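Local coordinates for protein endoglucanase (Uncultured bacterium, PDB 3X17) that hydrolyses internal beta-1,4-glucosidic bonds of cellulose and related glucans as a family 9 glycoside hydrolase, at residues G409-F414 / P456-A461; Y422-L427 / K437-K442. One frame throughout, in Å; residues are numbered along the deposited sequence.

Contact 1 of 2, residues G409-F414 / P456-A461; sequences GARSVF and PEYERA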
ATOM      1  N   GLY A 409     -12.530  -8.829  12.027  1.00 37.43           N
ATOM      2  CA  GLY A 409     -11.573  -7.788  11.631  1.00 34.44           C
ATOM      3  C   GLY A 409     -12.227  -6.666  10.835  1.00 35.78           C
ATOM      4  O   GLY A 409     -12.120  -5.474  11.171  1.00 35.96           O
ATOM      5  N   ALA A 410     -13.010  -7.047   9.842  1.00 34.45           N
ATOM      6  CA  ALA A 410     -13.747  -6.064   9.091  1.00 35.96           C
ATOM      7  C   ALA A 410     -14.675  -5.322  10.049  1.00 36.42           C
ATOM      8  O   ALA A 410     -14.792  -4.103   9.980  1.00 35.61           O
ATOM      9  CB  ALA A 410     -14.513  -6.720   7.967  1.00 34.77           C
ATOM     10  N   ARG A 411     -15.276  -6.045  10.990  1.00 37.00           N
ATOM     11  CA  ARG A 411     -16.269  -5.418  11.854  1.00 40.42           C
ATOM     12  C   ARG A 411     -15.647  -4.329  12.736  1.00 38.02           C
ATOM     13  O   ARG A 411     -16.098  -3.184  12.728  1.00 37.90           O
ATOM     14  CB  ARG A 411     -17.050  -6.454  12.689  1.00 41.56           C
ATOM     15  CG  ARG A 411     -18.556  -6.170  12.756  1.00 50.60           C
ATOM     16  CD  ARG A 411     -19.316  -7.187  13.610  1.00 61.47           C
ATOM     17  NE  ARG A 411     -19.207  -8.530  13.048  1.00 70.47           N
ATOM     18  CZ  ARG A 411     -18.737  -9.588  13.708  1.00 72.51           C
ATOM     19  NH1 ARG A 411     -18.411  -9.481  14.990  1.00 72.47           N
ATOM     20  NH2 ARG A 411     -18.611 -10.756  13.090  1.00 64.92           N
ATOM     21  N   SER A 412     -14.551  -4.642  13.412  1.00 36.25           N
ATOM     22  CA  SER A 412     -13.839  -3.564  14.107  1.00 38.84           C
ATOM     23  C   SER A 412     -13.400  -2.416  13.178  1.00 36.58           C
ATOM     24  O   SER A 412     -13.560  -1.255  13.533  1.00 35.09           O
ATOM     25  CB  SER A 412     -12.672  -4.088  14.952  1.00 38.65           C
ATOM     26  OG  SER A 412     -11.767  -4.783  14.126  1.00 50.54           O
ATOM     27  N   VAL A 413     -12.884  -2.721  11.986  1.00 34.76           N
ATOM     28  CA  VAL A 413     -12.568  -1.641  11.051  1.00 34.87           C
ATOM     29  C   VAL A 413     -13.807  -0.771  10.780  1.00 35.82           C
ATOM     30  O   VAL A 413     -13.741   0.452  10.900  1.00 35.81           O
ATOM     31  CB  VAL A 413     -11.929  -2.129   9.732  1.00 33.20           C
ATOM     32  CG1 VAL A 413     -11.830  -0.987   8.754  1.00 30.37           C
ATOM     33  CG2 VAL A 413     -10.537  -2.690  10.008  1.00 36.51           C
ATOM     34  N   PHE A 414     -14.920  -1.409  10.420  1.00 34.71           N
ATOM     35  CA  PHE A 414     -16.145  -0.700  10.097  1.00 36.63           C
ATOM     36  C   PHE A 414     -16.638   0.193  11.230  1.00 38.18           C
ATOM     37  O   PHE A 414     -17.063   1.329  10.992  1.00 39.28           O
ATOM     38  CB  PHE A 414     -17.242  -1.667   9.696  1.00 37.59           C
ATOM     39  CG  PHE A 414     -18.432  -0.988   9.055  1.00 42.98           C
ATOM     40  CD1 PHE A 414     -18.330  -0.466   7.771  1.00 41.45           C
ATOM     41  CD2 PHE A 414     -19.599  -0.745   9.792  1.00 42.03           C
ATOM     42  CE1 PHE A 414     -19.390   0.235   7.194  1.00 41.28           C
ATOM     43  CE2 PHE A 414     -20.667  -0.054   9.219  1.00 41.75           C
ATOM     44  CZ  PHE A 414     -20.556   0.445   7.923  1.00 42.34           C
ATOM     45  N   PRO A 456     -22.661  -4.366   1.142  1.00 45.06           N
ATOM     46  CA  PRO A 456     -22.430  -3.097   0.483  1.00 43.42           C
ATOM     47  C   PRO A 456     -21.806  -2.033   1.353  1.00 41.14           C
ATOM     48  O   PRO A 456     -21.041  -1.278   0.839  1.00 39.42           O
ATOM     49  CB  PRO A 456     -23.824  -2.702   0.051  1.00 43.64           C
ATOM     50  CG  PRO A 456     -24.454  -3.936  -0.196  1.00 44.41           C
ATOM     51  CD  PRO A 456     -23.984  -4.888   0.808  1.00 45.14           C
ATOM     52  N   GLU A 457     -22.130  -1.969   2.629  1.00 38.34           N
ATOM     53  CA  GLU A 457     -21.510  -0.967   3.456  1.00 39.66           C
ATOM     54  C   GLU A 457     -20.014  -1.175   3.574  1.00 38.89           C
ATOM     55  O   GLU A 457     -19.302  -0.262   3.774  1.00 38.35           O
ATOM     56  CB  GLU A 457     -22.171  -0.845   4.819  1.00 38.50           C
ATOM     57  CG  GLU A 457     -21.936  -1.950   5.784  1.00 40.97           C
ATOM     58  CD  GLU A 457     -22.843  -1.868   6.993  1.00 51.01           C
ATOM     59  OE1 GLU A 457     -23.639  -0.927   7.109  1.00 49.26           O
ATOM     60  OE2 GLU A 457     -22.737  -2.738   7.848  1.00 50.84           O
ATOM     61  N   TYR A 458     -19.540  -2.390   3.446  1.00 39.12           N
ATOM     62  CA  TYR A 458     -18.102  -2.631   3.582  1.00 37.54           C
ATOM     63  C   TYR A 458     -17.401  -2.087   2.337  1.00 39.50           C
ATOM     64  O   TYR A 458     -16.410  -1.368   2.428  1.00 37.73           O
ATOM     65  CB  TYR A 458     -17.797  -4.108   3.778  1.00 34.83           C
ATOM     66  CG  TYR A 458     -17.975  -4.602   5.202  1.00 32.94           C
ATOM     67  CD1 TYR A 458     -18.349  -3.743   6.228  1.00 34.53           C
ATOM     68  CD2 TYR A 458     -17.793  -5.940   5.510  1.00 31.93           C
ATOM     69  CE1 TYR A 458     -18.565  -4.222   7.526  1.00 35.95           C
ATOM     70  CE2 TYR A 458     -17.967  -6.421   6.799  1.00 32.54           C
ATOM     71  CZ  TYR A 458     -18.344  -5.563   7.803  1.00 38.66           C
ATOM     72  OH  TYR A 458     -18.438  -6.048   9.091  1.00 41.69           O
ATOM     73  N   GLU A 459     -18.009  -2.324   1.183  1.00 39.11           N
ATOM     74  CA  GLU A 459     -17.470  -1.830  -0.071  1.00 40.25           C
ATOM     75  C   GLU A 459     -17.478  -0.301  -0.121  1.00 39.11           C
ATOM     76  O   GLU A 459     -16.512   0.340  -0.589  1.00 35.72           O
ATOM     77  CB  GLU A 459     -18.269  -2.411  -1.229  1.00 38.67           C
ATOM     78  CG  GLU A 459     -17.541  -2.394  -2.556  1.00 46.14           C
ATOM     79  CD  GLU A 459     -18.307  -3.143  -3.645  1.00 51.47           C
ATOM     80  OE1 GLU A 459     -18.319  -4.383  -3.613  1.00 61.46           O
ATOM     81  OE2 GLU A 459     -18.949  -2.498  -4.488  1.00 51.95           O
ATOM     82  N   ARG A 460     -18.520   0.289   0.450  1.00 38.27           N
ATOM     83  CA  ARG A 460     -18.541   1.736   0.587  1.00 40.49           C
ATOM     84  C   ARG A 460     -17.396   2.207   1.496  1.00 38.97           C
ATOM     85  O   ARG A 460     -16.712   3.179   1.172  1.00 38.13           O
ATOM     86  CB  ARG A 460     -19.891   2.264   1.100  1.00 41.23           C
ATOM     87  CG  ARG A 460     -19.911   3.811   1.236  1.00 47.15           C
ATOM     88  CD  ARG A 460     -21.257   4.335   1.770  1.00 54.91           C
ATOM     89  NE  ARG A 460     -21.384   4.144   3.219  1.00 63.85           N
ATOM     90  CZ  ARG A 460     -22.247   3.307   3.805  1.00 66.58           C
ATOM     91  NH1 ARG A 460     -23.082   2.582   3.060  1.00 64.77           N
ATOM     92  NH2 ARG A 460     -22.271   3.187   5.136  1.00 60.47           N
ATOM     93  N   ALA A 461     -17.219   1.536   2.632  1.00 35.68           N
ATOM     94  CA  ALA A 461     -16.183   1.925   3.573  1.00 36.57           C
ATOM     95  C   ALA A 461     -14.796   1.788   2.953  1.00 34.40           C
ATOM     96  O   ALA A 461     -13.921   2.578   3.250  1.00 35.16           O
ATOM     97  CB  ALA A 461     -16.282   1.125   4.882  1.00 35.71           C
TER
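The carboxylate of Glu457 is stacked against the ring of Phe414, the two planes 27° apart. Glu457 CD is 3.4 Å from Phe414 CZ. Ala461 CB and Arg460 NH2 stand at the edge of the same ring, near its plane. The ring of Tyr458 meets that of Phe414 obliquely, with centroids 5.4 Å apart. Here Phe414 CG comes to the edge of the tyrosine ring, 3.6 Å from Tyr458 CE1. The first torsion of Phe414 (chi1 -167°) sets CG opposite the backbone N and sends the ring across as a knob into the hole formed by Glu457, Tyr458, Arg460 and Ala461. Further along the tyrosine, Ala410 CB touches Tyr458 CE2 at 3.7 Å. The phenol oxygen Tyr458 OH ends over the Arg411 backbone, 3.6 Å from Arg411 CA. Replacing Phe414 with an alanine would probably open a gap between the helices and leave the Glu457 carboxylate without the ring it packs against. The segment axes approach to 11.0 Å at 60°, so large side chains must bridge the space. Arg411 pairs with Glu408, and Arg460 NE bonds to the hydroxyl of Tyr417. The contact therefore joins two helices of the (alpha/alpha)6 barrel mainly through van der Waals packing. The ends of Arg411 and Arg460 stay at its rim, but a carboxylate packs against an aromatic ring in its middle, its charge probably balanced by the salt bridge to Arg455.

Contact 2 of 2, residues Y422-L427 / K437-K442; sequences YGVPIL and KEALAK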
ATOM      1  N   TYR A 422     -14.323  11.846   8.288  1.00 39.65           N
ATOM      2  CA  TYR A 422     -13.756  11.779   6.943  1.00 38.68           C
ATOM      3  C   TYR A 422     -13.679  10.379   6.329  1.00 39.75           C
ATOM      4  O   TYR A 422     -13.124  10.220   5.231  1.00 41.37           O
ATOM      5  CB  TYR A 422     -12.381  12.426   6.903  1.00 38.10           C
ATOM      6  CG  TYR A 422     -12.416  13.918   7.028  1.00 36.89           C
ATOM      7  CD1 TYR A 422     -12.682  14.725   5.906  1.00 40.27           C
ATOM      8  CD2 TYR A 422     -12.203  14.530   8.250  1.00 34.84           C
ATOM      9  CE1 TYR A 422     -12.688  16.091   5.999  1.00 35.79           C
ATOM     10  CE2 TYR A 422     -12.234  15.914   8.365  1.00 37.99           C
ATOM     11  CZ  TYR A 422     -12.491  16.691   7.240  1.00 38.23           C
ATOM     12  OH  TYR A 422     -12.407  18.070   7.322  1.00 34.92           O
ATOM     13  N   GLY A 423     -14.128   9.355   7.055  1.00 38.03           N
ATOM     14  CA  GLY A 423     -14.019   7.994   6.539  1.00 36.26           C
ATOM     15  C   GLY A 423     -12.807   7.205   7.018  1.00 36.13           C
ATOM     16  O   GLY A 423     -12.874   5.994   7.124  1.00 33.73           O
ATOM     17  N   VAL A 424     -11.709   7.890   7.330  1.00 37.83           N
ATOM     18  CA  VAL A 424     -10.441   7.205   7.633  1.00 37.18           C
ATOM     19  C   VAL A 424     -10.564   6.468   8.952  1.00 35.06           C
ATOM     20  O   VAL A 424     -10.987   7.048   9.939  1.00 35.43           O
ATOM     21  CB  VAL A 424      -9.226   8.182   7.663  1.00 37.98           C
ATOM     22  CG1 VAL A 424      -9.442   9.310   8.661  1.00 38.32           C
ATOM     23  CG2 VAL A 424      -7.937   7.420   8.014  1.00 36.02           C
ATOM     24  N   PRO A 425     -10.333   5.146   8.939  1.00 36.08           N
ATOM     25  CA  PRO A 425     -10.593   4.310  10.118  1.00 35.36           C
ATOM     26  C   PRO A 425      -9.480   4.382  11.145  1.00 34.15           C
ATOM     27  O   PRO A 425      -9.043   3.351  11.672  1.00 34.19           O
ATOM     28  CB  PRO A 425     -10.725   2.893   9.534  1.00 35.76           C
ATOM     29  CG  PRO A 425     -10.056   2.962   8.191  1.00 33.48           C
ATOM     30  CD  PRO A 425      -9.781   4.371   7.818  1.00 34.95           C
ATOM     31  N   ILE A 426      -9.123   5.605  11.518  1.00 33.84           N
ATOM     32  CA  ILE A 426      -8.018   5.830  12.426  1.00 35.91           C
ATOM     33  C   ILE A 426      -8.383   6.977  13.358  1.00 36.91           C
ATOM     34  O   ILE A 426      -8.785   8.045  12.904  1.00 37.93           O
ATOM     35  CB  ILE A 426      -6.718   6.173  11.653  1.00 34.46           C
ATOM     36  CG1 ILE A 426      -6.406   5.058  10.639  1.00 35.58           C
ATOM     37  CG2 ILE A 426      -5.568   6.349  12.623  1.00 38.44           C
ATOM     38  CD1 ILE A 426      -5.319   5.407   9.606  1.00 34.32           C
ATOM     39  N   LEU A 427      -8.297   6.745  14.661  1.00 37.64           N
ATOM     40  CA  LEU A 427      -8.666   7.798  15.618  1.00 39.95           C
ATOM     41  C   LEU A 427      -7.460   8.661  15.987  1.00 40.19           C
ATOM     42  O   LEU A 427      -6.302   8.199  15.950  1.00 37.74           O
ATOM     43  CB  LEU A 427      -9.287   7.197  16.877  1.00 42.06           C
ATOM     44  CG  LEU A 427     -10.509   6.278  16.714  1.00 44.56           C
ATOM     45  CD1 LEU A 427     -10.922   5.727  18.059  1.00 48.86           C
ATOM     46  CD2 LEU A 427     -11.668   7.052  16.069  1.00 45.64           C
ATOM     47  N   LYS A 437      -1.202   4.120   4.450  1.00 33.95           N
ATOM     48  CA  LYS A 437      -1.112   2.714   4.106  1.00 33.19           C
ATOM     49  C   LYS A 437      -2.056   1.891   4.999  1.00 33.18           C
ATOM     50  O   LYS A 437      -2.783   0.998   4.532  1.00 30.70           O
ATOM     51  CB  LYS A 437       0.339   2.243   4.254  1.00 34.51           C
ATOM     52  CG  LYS A 437       0.554   0.744   3.974  1.00 34.61           C
ATOM     53  CD  LYS A 437       0.338  -0.060   5.221  1.00 32.84           C
ATOM     54  CE  LYS A 437       1.386   0.304   6.297  1.00 34.20           C
ATOM     55  NZ  LYS A 437       1.726  -0.925   7.132  1.00 38.07           N
ATOM     56  N   GLU A 438      -2.028   2.199   6.285  1.00 32.66           N
ATOM     57  CA  GLU A 438      -2.890   1.569   7.285  1.00 33.23           C
ATOM     58  C   GLU A 438      -4.389   1.738   6.969  1.00 32.24           C
ATOM     59  O   GLU A 438      -5.162   0.776   7.084  1.00 33.30           O
ATOM     60  CB  GLU A 438      -2.551   2.125   8.691  1.00 34.72           C
ATOM     61  CG  GLU A 438      -3.437   1.592   9.805  1.00 38.27           C
ATOM     62  CD  GLU A 438      -3.057   2.113  11.196  1.00 45.24           C
ATOM     63  OE1 GLU A 438      -1.871   2.457  11.432  1.00 46.31           O
ATOM     64  OE2 GLU A 438      -3.944   2.106  12.075  1.00 46.60           O
ATOM     65  N   ALA A 439      -4.776   2.927   6.499  1.00 30.89           N
ATOM     66  CA  ALA A 439      -6.150   3.161   6.029  1.00 30.47           C
ATOM     67  C   ALA A 439      -6.484   2.187   4.913  1.00 31.71           C
ATOM     68  O   ALA A 439      -7.552   1.556   4.915  1.00 31.64           O
ATOM     69  CB  ALA A 439      -6.315   4.577   5.527  1.00 30.77           C
ATOM     70  N   LEU A 440      -5.621   2.141   3.909  1.00 28.76           N
ATOM     71  CA  LEU A 440      -5.932   1.353   2.732  1.00 29.66           C
ATOM     72  C   LEU A 440      -5.882  -0.137   3.058  1.00 29.20           C
ATOM     73  O   LEU A 440      -6.680  -0.923   2.533  1.00 32.17           O
ATOM     74  CB  LEU A 440      -4.998   1.711   1.583  1.00 27.78           C
ATOM     75  CG  LEU A 440      -5.343   2.995   0.818  1.00 31.37           C
ATOM     76  CD1 LEU A 440      -4.102   3.435   0.024  1.00 27.97           C
ATOM     77  CD2 LEU A 440      -6.532   2.778  -0.149  1.00 29.00           C
ATOM     78  N   ALA A 441      -4.954  -0.532   3.928  1.00 28.64           N
ATOM     79  CA  ALA A 441      -4.843  -1.923   4.370  1.00 27.82           C
ATOM     80  C   ALA A 441      -6.101  -2.334   5.146  1.00 30.39           C
ATOM     81  O   ALA A 441      -6.496  -3.494   5.096  1.00 29.71           O
ATOM     82  CB  ALA A 441      -3.604  -2.112   5.253  1.00 28.18           C
ATOM     83  N   LYS A 442      -6.666  -1.409   5.920  1.00 28.79           N
ATOM     84  CA  LYS A 442      -7.959  -1.643   6.566  1.00 31.79           C
ATOM     85  C   LYS A 442      -9.112  -1.699   5.565  1.00 32.76           C
ATOM     86  O   LYS A 442     -10.064  -2.456   5.754  1.00 33.52           O
ATOM     87  CB  LYS A 442      -8.256  -0.592   7.643  1.00 31.60           C
ATOM     88  CG  LYS A 442      -7.426  -0.742   8.900  1.00 30.30           C
ATOM     89  CD  LYS A 442      -7.650   0.466   9.863  1.00 30.29           C
ATOM     90  CE  LYS A 442      -7.081   0.142  11.267  1.00 36.54           C
ATOM     91  NZ  LYS A 442      -7.339   1.247  12.265  1.00 39.45           N
TER
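Lys442 turns its CG anti to the carbonyl carbon (chi1 -73°) and then runs extended, which carries NZ past the ring of Pro425 to that residue's carbonyl. Lys442 NZ donates to Pro425 O at 2.8 Å. The bond is nearly end-on to the carbonyl, with a C=O...N angle of 160°. On the way the lysine's methylenes run alongside the proline ring, antiparallel to it, and Lys442 CD is 3.8 Å from Pro425 CG. One helical turn earlier, Glu438 also extends toward the ammonium. Glu438 OE2 forms a salt bridge with Lys442 NZ at 3.5 Å. Ile426 CG1 lies beside this pair, 4.1 Å from Glu438 OE2. Ala439 supplies a further apolar patch. Ala439 CB meets Val424 CG2 at 4.1 Å and also packs against Pro425 CD and Ile426 CD1. An inverse gamma turn is centred on Pro425, closed by a weak bond from Ile426 N to Val424 O. Gln465 of helix 456-469 bonds to Gly423 O in this loop. One ammonium thus serves both a loop carbonyl and a helix carboxylate. The carboxylate probably offsets the charge of the lysine in this buried contact and positions it for the turn.

Both contacts lie in the family 9 catalytic region, with centres about 11 Å apart. Three consecutive helices connect them: 396-418, 435-452 and 456-469. Contact 1 joins the first and third. Contact 2 sets the loop after the first against the second, so it falls between the two segments of contact 1 along the chain. The contacts touch through Val413, whose CG1 is 3.8 Å from Lys442 CB and also packs on Pro425. Helix 435-452 adds Ala449 and Leu446 beside contact 1. Gln465 bonds to Ala461 O and Gly423 O, tying helix 456-469 to the loop. The two contacts thus join three successive helices of the (alpha/alpha)6 barrel and the loop between the first two.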